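PDB 4W9R: esterase from Capnocytophaga ochracea, which is of unknown function but belongs to the putative esterase family of alpha/beta hydrolases and may therefore hydrolyse an ester substrate. Local coordinates for residues D234-I239 / V272-I277; N261-I266 / L278-A283. All coordinates share one frame; numbering follows the deposited sequence.

Contact 1. Residues D234-I239 / V272-I277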
loop_
_atom_site.group_PDB
_atom_site.type_symbol
_atom_site.label_atom_id
_atom_site.label_comp_id
_atom_site.label_asym_id
_atom_site.label_seq_id
_atom_site.Cartn_x
_atom_site.Cartn_y
_atom_site.Cartn_z
ATOM N N ASP B 234 13.593 -9.146 -1.470
ATOM C CA ASP B 234 13.124 -10.534 -1.483
ATOM C C ASP B 234 14.119 -11.553 -0.918
ATOM O O ASP B 234 13.715 -12.549 -0.316
ATOM C CB ASP B 234 12.748 -10.936 -2.911
ATOM C CG ASP B 234 12.132 -12.318 -2.983
ATOM O OD1 ASP B 234 10.941 -12.456 -2.628
ATOM O OD2 ASP B 234 12.835 -13.264 -3.395
ATOM N N ILE B 235 15.410 -11.306 -1.110
ATOM C CA ILE B 235 16.445 -12.221 -0.633
ATOM C C ILE B 235 16.447 -12.333 0.898
ATOM O O ILE B 235 16.930 -13.318 1.457
ATOM C CB ILE B 235 17.849 -11.781 -1.124
ATOM C CG1 ILE B 235 18.880 -12.893 -0.910
ATOM C CG2 ILE B 235 18.285 -10.492 -0.445
ATOM C CD1 ILE B 235 18.540 -14.186 -1.621
ATOM N N TYR B 236 15.885 -11.330 1.566
ATOM C CA TYR B 236 15.858 -11.291 3.026
ATOM C C TYR B 236 14.804 -12.238 3.594
ATOM O O TYR B 236 14.873 -12.622 4.761
ATOM C CB TYR B 236 15.595 -9.862 3.509
ATOM C CG TYR B 236 15.802 -9.638 4.992
ATOM C CD1 TYR B 236 14.757 -9.797 5.894
ATOM C CD2 TYR B 236 17.038 -9.246 5.487
ATOM C CE1 TYR B 236 14.942 -9.588 7.248
ATOM C CE2 TYR B 236 17.232 -9.030 6.840
ATOM C CZ TYR B 236 16.181 -9.203 7.716
ATOM O OH TYR B 236 16.370 -8.990 9.062
ATOM N N LYS B 237 13.834 -12.607 2.761
ATOM C CA LYS B 237 12.728 -13.463 3.186
ATOM C C LYS B 237 13.208 -14.788 3.770
ATOM O O LYS B 237 14.243 -15.315 3.362
ATOM C CB LYS B 237 11.779 -13.739 2.014
ATOM C CG LYS B 237 10.834 -12.596 1.669
ATOM C CD LYS B 237 9.833 -13.029 0.605
ATOM C CE LYS B 237 8.899 -11.894 0.209
ATOM N NZ LYS B 237 9.613 -10.779 -0.473
ATOM N N PRO B 238 12.455 -15.326 4.741
ATOM C CA PRO B 238 12.730 -16.655 5.294
ATOM C C PRO B 238 12.586 -17.740 4.234
ATOM O O PRO B 238 11.925 -17.517 3.219
ATOM C CB PRO B 238 11.666 -16.812 6.385
ATOM C CG PRO B 238 11.267 -15.416 6.733
ATOM C CD PRO B 238 11.350 -14.656 5.446
ATOM N N ILE B 239 13.190 -18.899 4.468
ATOM C CA ILE B 239 13.091 -20.002 3.522
ATOM C C ILE B 239 11.754 -20.714 3.687
ATOM O O ILE B 239 11.440 -21.225 4.762
ATOM C CB ILE B 239 14.238 -21.012 3.705
ATOM C CG1 ILE B 239 15.590 -20.306 3.594
ATOM C CG2 ILE B 239 14.134 -22.131 2.682
ATOM C CD1 ILE B 239 16.775 -21.224 3.799
ATOM N N VAL B 272 23.454 -5.513 4.826
ATOM C CA VAL B 272 23.288 -5.822 6.244
ATOM C C VAL B 272 23.655 -7.270 6.558
ATOM O O VAL B 272 23.540 -8.154 5.707
ATOM C CB VAL B 272 21.840 -5.566 6.717
ATOM C CG1 VAL B 272 21.488 -4.094 6.585
ATOM C CG2 VAL B 272 20.859 -6.427 5.934
ATOM N N LYS B 273 24.089 -7.509 7.790
ATOM C CA LYS B 273 24.418 -8.858 8.230
ATOM C C LYS B 273 23.264 -9.412 9.054
ATOM O O LYS B 273 23.016 -8.962 10.173
ATOM C CB LYS B 273 25.708 -8.868 9.054
ATOM C CG LYS B 273 26.914 -8.269 8.347
ATOM C CD LYS B 273 28.089 -8.114 9.305
ATOM C CE LYS B 273 29.293 -7.486 8.619
ATOM N NZ LYS B 273 29.831 -8.347 7.529
ATOM N N LYS B 274 22.565 -10.395 8.499
ATOM C CA LYS B 274 21.395 -10.952 9.162
ATOM C C LYS B 274 21.755 -12.171 9.997
ATOM O O LYS B 274 22.312 -13.141 9.485
ATOM C CB LYS B 274 20.320 -11.323 8.138
ATOM C CG LYS B 274 19.065 -11.921 8.761
ATOM C CD LYS B 274 18.039 -12.311 7.710
ATOM C CE LYS B 274 16.748 -12.786 8.361
ATOM N NZ LYS B 274 15.697 -13.112 7.359
ATOM N N VAL B 275 21.442 -12.108 11.287
ATOM C CA VAL B 275 21.572 -13.267 12.156
ATOM C C VAL B 275 20.635 -14.353 11.655
ATOM O O VAL B 275 19.441 -14.103 11.476
ATOM C CB VAL B 275 21.242 -12.931 13.621
ATOM C CG1 VAL B 275 21.321 -14.181 14.485
ATOM C CG2 VAL B 275 22.179 -11.854 14.143
ATOM N N PRO B 276 21.173 -15.556 11.405
ATOM C CA PRO B 276 20.361 -16.651 10.866
ATOM C C PRO B 276 19.186 -16.992 11.773
ATOM O O PRO B 276 19.360 -17.189 12.976
ATOM C CB PRO B 276 21.349 -17.817 10.790
ATOM C CG PRO B 276 22.688 -17.169 10.695
ATOM C CD PRO B 276 22.591 -15.931 11.534
ATOM N N ILE B 277 17.996 -17.053 11.185
ATOM C CA ILE B 277 16.786 -17.365 11.931
ATOM C C ILE B 277 16.628 -18.872 12.095
ATOM O O ILE B 277 17.040 -19.646 11.228
ATOM C CB ILE B 277 15.541 -16.777 11.249
ATOM C CG1 ILE B 277 15.448 -17.256 9.800
ATOM C CG2 ILE B 277 15.585 -15.258 11.299
ATOM C CD1 ILE B 277 14.240 -16.726 9.061
HETATM O O HOH W 1 15.884 -15.378 5.943
#
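Lys274 runs under the ring of Tyr236 and ends on that residue's backbone carbonyl, tying two loops together at the junction between the alpha/beta-hydrolase sheet domain and the C-terminal helical region. Its CG lies anti to the backbone N (chi1 180°) and the chain stays extended from there on, which lays the methylenes across one face of the aromatic ring. CB only skirts the ring rim at CE2, and Lys274 CG follows at 3.9 Å from the same Tyr236 CE2. Of the chain's atoms Lys274 CD comes closest to the ring carbons, 3.5 Å from Tyr236 CE2, a CH-pi contact over the face; CE then passes beneath Tyr236 CZ and CE1. At the tip, Lys274 NZ sits 3.8 Å from the Tyr236 ring centroid in a cation-pi contact. The same Lys274 NZ gives Tyr236 O a hydrogen bond of 2.8 Å, nearly in line with the carbonyl (C=O...NZ angle 164°). Lys274 NZ also donates to a water 2.7 Å away, which probably passes the link on to Lys237 O. A leucine here, with no ammonium, would probably leave Tyr236 O without this partner and the ring freer to turn. Two residues beyond Tyr236 and three beyond Lys274, Pro238 packs against Ile277, which stands just before helix 278-290: Pro238 CB rests 3.7 Å from Ile277 CD1.

Contact 2. Residues N261-I266 / L278-A283; sequences NKYNTI and LNDVMA
Tyr263 OH is held from two directions: it donates to Asp280 OD2 at 2.8 Å and is also bonded to the backbone N of Ile277, immediately before helix 278-290. The phenol therefore grips both the start of that helix and a side chain on its first turn. Asp280 OD2 lies at the edge of the Tyr263 ring, near its plane, 3.4 Å from Tyr263 CE1. The hydroxyl, however, comes to the carboxylate from above, 41° out of its plane; ring and carboxylate planes stand 80° apart. The other oxygen, Asp280 OD1, takes a hydrogen bond from Asn279 ND2 at 3.1 Å and a further one from Ile239 N, so the buried carboxylate is bound at both oxygens. Lys262 comes in across the aspartate at about a right angle, with CE 3.7 Å from Asp280 OD2. A bend at chi4 (64°) turns its NZ to the carbonyls of Ile235 and Lys237. Lys262 NZ, 5.0 Å from Asp280 OD2, probably still helps to stabilise the negative charge. Around this polar bridge between helices 255-270 and 278-290, Tyr263 packs on Tyr303 of helix 294-306, and Val281 reaches both that helix and helix 314-325.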
loop_
_atom_site.group_PDB
_atom_site.type_symbol
_atom_site.label_atom_id
_atom_site.label_comp_id
_atom_site.label_asym_id
_atom_site.label_seq_id
_atom_site.Cartn_x
_atom_site.Cartn_y
_atom_site.Cartn_z
ATOM N N ASN B 261 25.293 -19.066 1.162
ATOM C CA ASN B 261 25.166 -18.229 -0.024
ATOM C C ASN B 261 24.009 -17.246 0.103
ATOM O O ASN B 261 24.122 -16.089 -0.302
ATOM C CB ASN B 261 24.984 -19.091 -1.274
ATOM C CG ASN B 261 24.740 -18.266 -2.521
ATOM O OD1 ASN B 261 25.677 -17.757 -3.136
ATOM N ND2 ASN B 261 23.475 -18.133 -2.904
ATOM N N LYS B 262 22.904 -17.714 0.676
ATOM C CA LYS B 262 21.730 -16.874 0.870
ATOM C C LYS B 262 22.044 -15.675 1.756
ATOM O O LYS B 262 21.736 -14.539 1.407
ATOM C CB LYS B 262 20.581 -17.680 1.477
ATOM C CG LYS B 262 19.350 -16.846 1.804
ATOM C CD LYS B 262 18.239 -17.700 2.391
ATOM C CE LYS B 262 17.053 -16.850 2.828
ATOM N NZ LYS B 262 16.395 -16.160 1.683
ATOM N N TYR B 263 22.669 -15.934 2.899
ATOM C CA TYR B 263 22.976 -14.869 3.844
ATOM C C TYR B 263 24.151 -14.014 3.376
ATOM O O TYR B 263 24.277 -12.854 3.772
ATOM C CB TYR B 263 23.243 -15.456 5.231
ATOM C CG TYR B 263 21.965 -15.749 5.982
ATOM C CD1 TYR B 263 21.199 -16.867 5.678
ATOM C CD2 TYR B 263 21.510 -14.894 6.977
ATOM C CE1 TYR B 263 20.021 -17.132 6.353
ATOM C CE2 TYR B 263 20.336 -15.150 7.658
ATOM C CZ TYR B 263 19.596 -16.271 7.343
ATOM O OH TYR B 263 18.425 -16.532 8.018
ATOM N N ASN B 264 25.001 -14.581 2.526
ATOM C CA ASN B 264 26.049 -13.800 1.881
ATOM C C ASN B 264 25.448 -12.854 0.850
ATOM O O ASN B 264 25.856 -11.698 0.740
ATOM C CB ASN B 264 27.087 -14.711 1.220
ATOM C CG ASN B 264 28.011 -15.366 2.225
ATOM O OD1 ASN B 264 28.197 -14.866 3.334
ATOM N ND2 ASN B 264 28.603 -16.490 1.837
ATOM N N THR B 265 24.475 -13.358 0.097
ATOM C CA THR B 265 23.776 -12.561 -0.902
ATOM C C THR B 265 23.002 -11.427 -0.235
ATOM O O THR B 265 22.923 -10.318 -0.767
ATOM C CB THR B 265 22.811 -13.427 -1.736
ATOM O OG1 THR B 265 23.547 -14.470 -2.387
ATOM C CG2 THR B 265 22.101 -12.585 -2.786
ATOM N N ILE B 266 22.437 -11.713 0.935
ATOM C CA ILE B 266 21.749 -10.696 1.720
ATOM C C ILE B 266 22.700 -9.550 2.053
ATOM O O ILE B 266 22.349 -8.380 1.904
ATOM C CB ILE B 266 21.166 -11.280 3.026
ATOM C CG1 ILE B 266 20.019 -12.243 2.716
ATOM C CG2 ILE B 266 20.668 -10.171 3.938
ATOM C CD1 ILE B 266 19.418 -12.886 3.947
ATOM N N LEU B 278 16.043 -19.277 13.219
ATOM C CA LEU B 278 15.877 -20.688 13.558
ATOM C C LEU B 278 15.200 -21.484 12.443
ATOM O O LEU B 278 15.525 -22.649 12.219
ATOM C CB LEU B 278 15.076 -20.824 14.853
ATOM C CG LEU B 278 15.038 -22.222 15.473
ATOM C CD1 LEU B 278 16.447 -22.694 15.796
ATOM C CD2 LEU B 278 14.163 -22.232 16.715
ATOM N N ASN B 279 14.265 -20.845 11.748
ATOM C CA ASN B 279 13.577 -21.470 10.624
ATOM C C ASN B 279 14.545 -21.863 9.511
ATOM O O ASN B 279 14.481 -22.975 8.983
ATOM C CB ASN B 279 12.502 -20.527 10.077
ATOM C CG ASN B 279 11.832 -21.067 8.827
ATOM O OD1 ASN B 279 10.884 -21.849 8.905
ATOM N ND2 ASN B 279 12.315 -20.640 7.663
ATOM N N ASP B 280 15.447 -20.949 9.167
ATOM C CA ASP B 280 16.415 -21.186 8.102
ATOM C C ASP B 280 17.462 -22.219 8.508
ATOM O O ASP B 280 17.927 -23.002 7.679
ATOM C CB ASP B 280 17.096 -19.877 7.702
ATOM C CG ASP B 280 16.189 -18.972 6.891
ATOM O OD1 ASP B 280 14.976 -19.262 6.810
ATOM O OD2 ASP B 280 16.689 -17.969 6.340
ATOM N N VAL B 281 17.832 -22.216 9.784
ATOM C CA VAL B 281 18.809 -23.173 10.288
ATOM C C VAL B 281 18.237 -24.586 10.286
ATOM O O VAL B 281 18.880 -25.525 9.816
ATOM C CB VAL B 281 19.272 -22.812 11.712
ATOM C CG1 VAL B 281 20.185 -23.896 12.264
ATOM C CG2 VAL B 281 19.977 -21.465 11.711
HETATM N N MSE B 282 17.021 -24.731 10.804
HETATM C CA MSE B 282 16.370 -26.034 10.876
HETATM C C MSE B 282 16.058 -26.595 9.493
HETATM O O MSE B 282 16.096 -27.807 9.286
HETATM C CB MSE B 282 15.090 -25.945 11.707
HETATM C CG MSE B 282 15.345 -25.737 13.189
HETATM SE SE MSE B 282 16.592 -27.060 13.898
HETATM C CE MSE B 282 16.716 -26.415 15.733
ATOM N N ALA B 283 15.753 -25.710 8.550
ATOM C CA ALA B 283 15.506 -26.124 7.175
ATOM C C ALA B 283 16.774 -26.718 6.578
ATOM O O ALA B 283 16.728 -27.710 5.851
ATOM C CB ALA B 283 15.021 -24.952 6.341
#

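In the fold
The centres of contact 1 and contact 2 lie about 6 Å apart, and their segments alternate along the chain: 234-239, 261-266, 272-277, 278-283. Helix 217-232 leads out of the hydrolase domain, whose last sheet strand is 205-213, into the loop used by contact 1; helix 255-270 and helix 278-290 then supply contact 2, with the second loop of contact 1 running between them. Lys262 of contact 2 reaches into the 234-239 loop of contact 1, and Tyr263 packs against Lys274 and Pro276. The pair thus fastens the exit from the sheet domain to helices 255-270 and 278-290 of the all-helical C-terminal part.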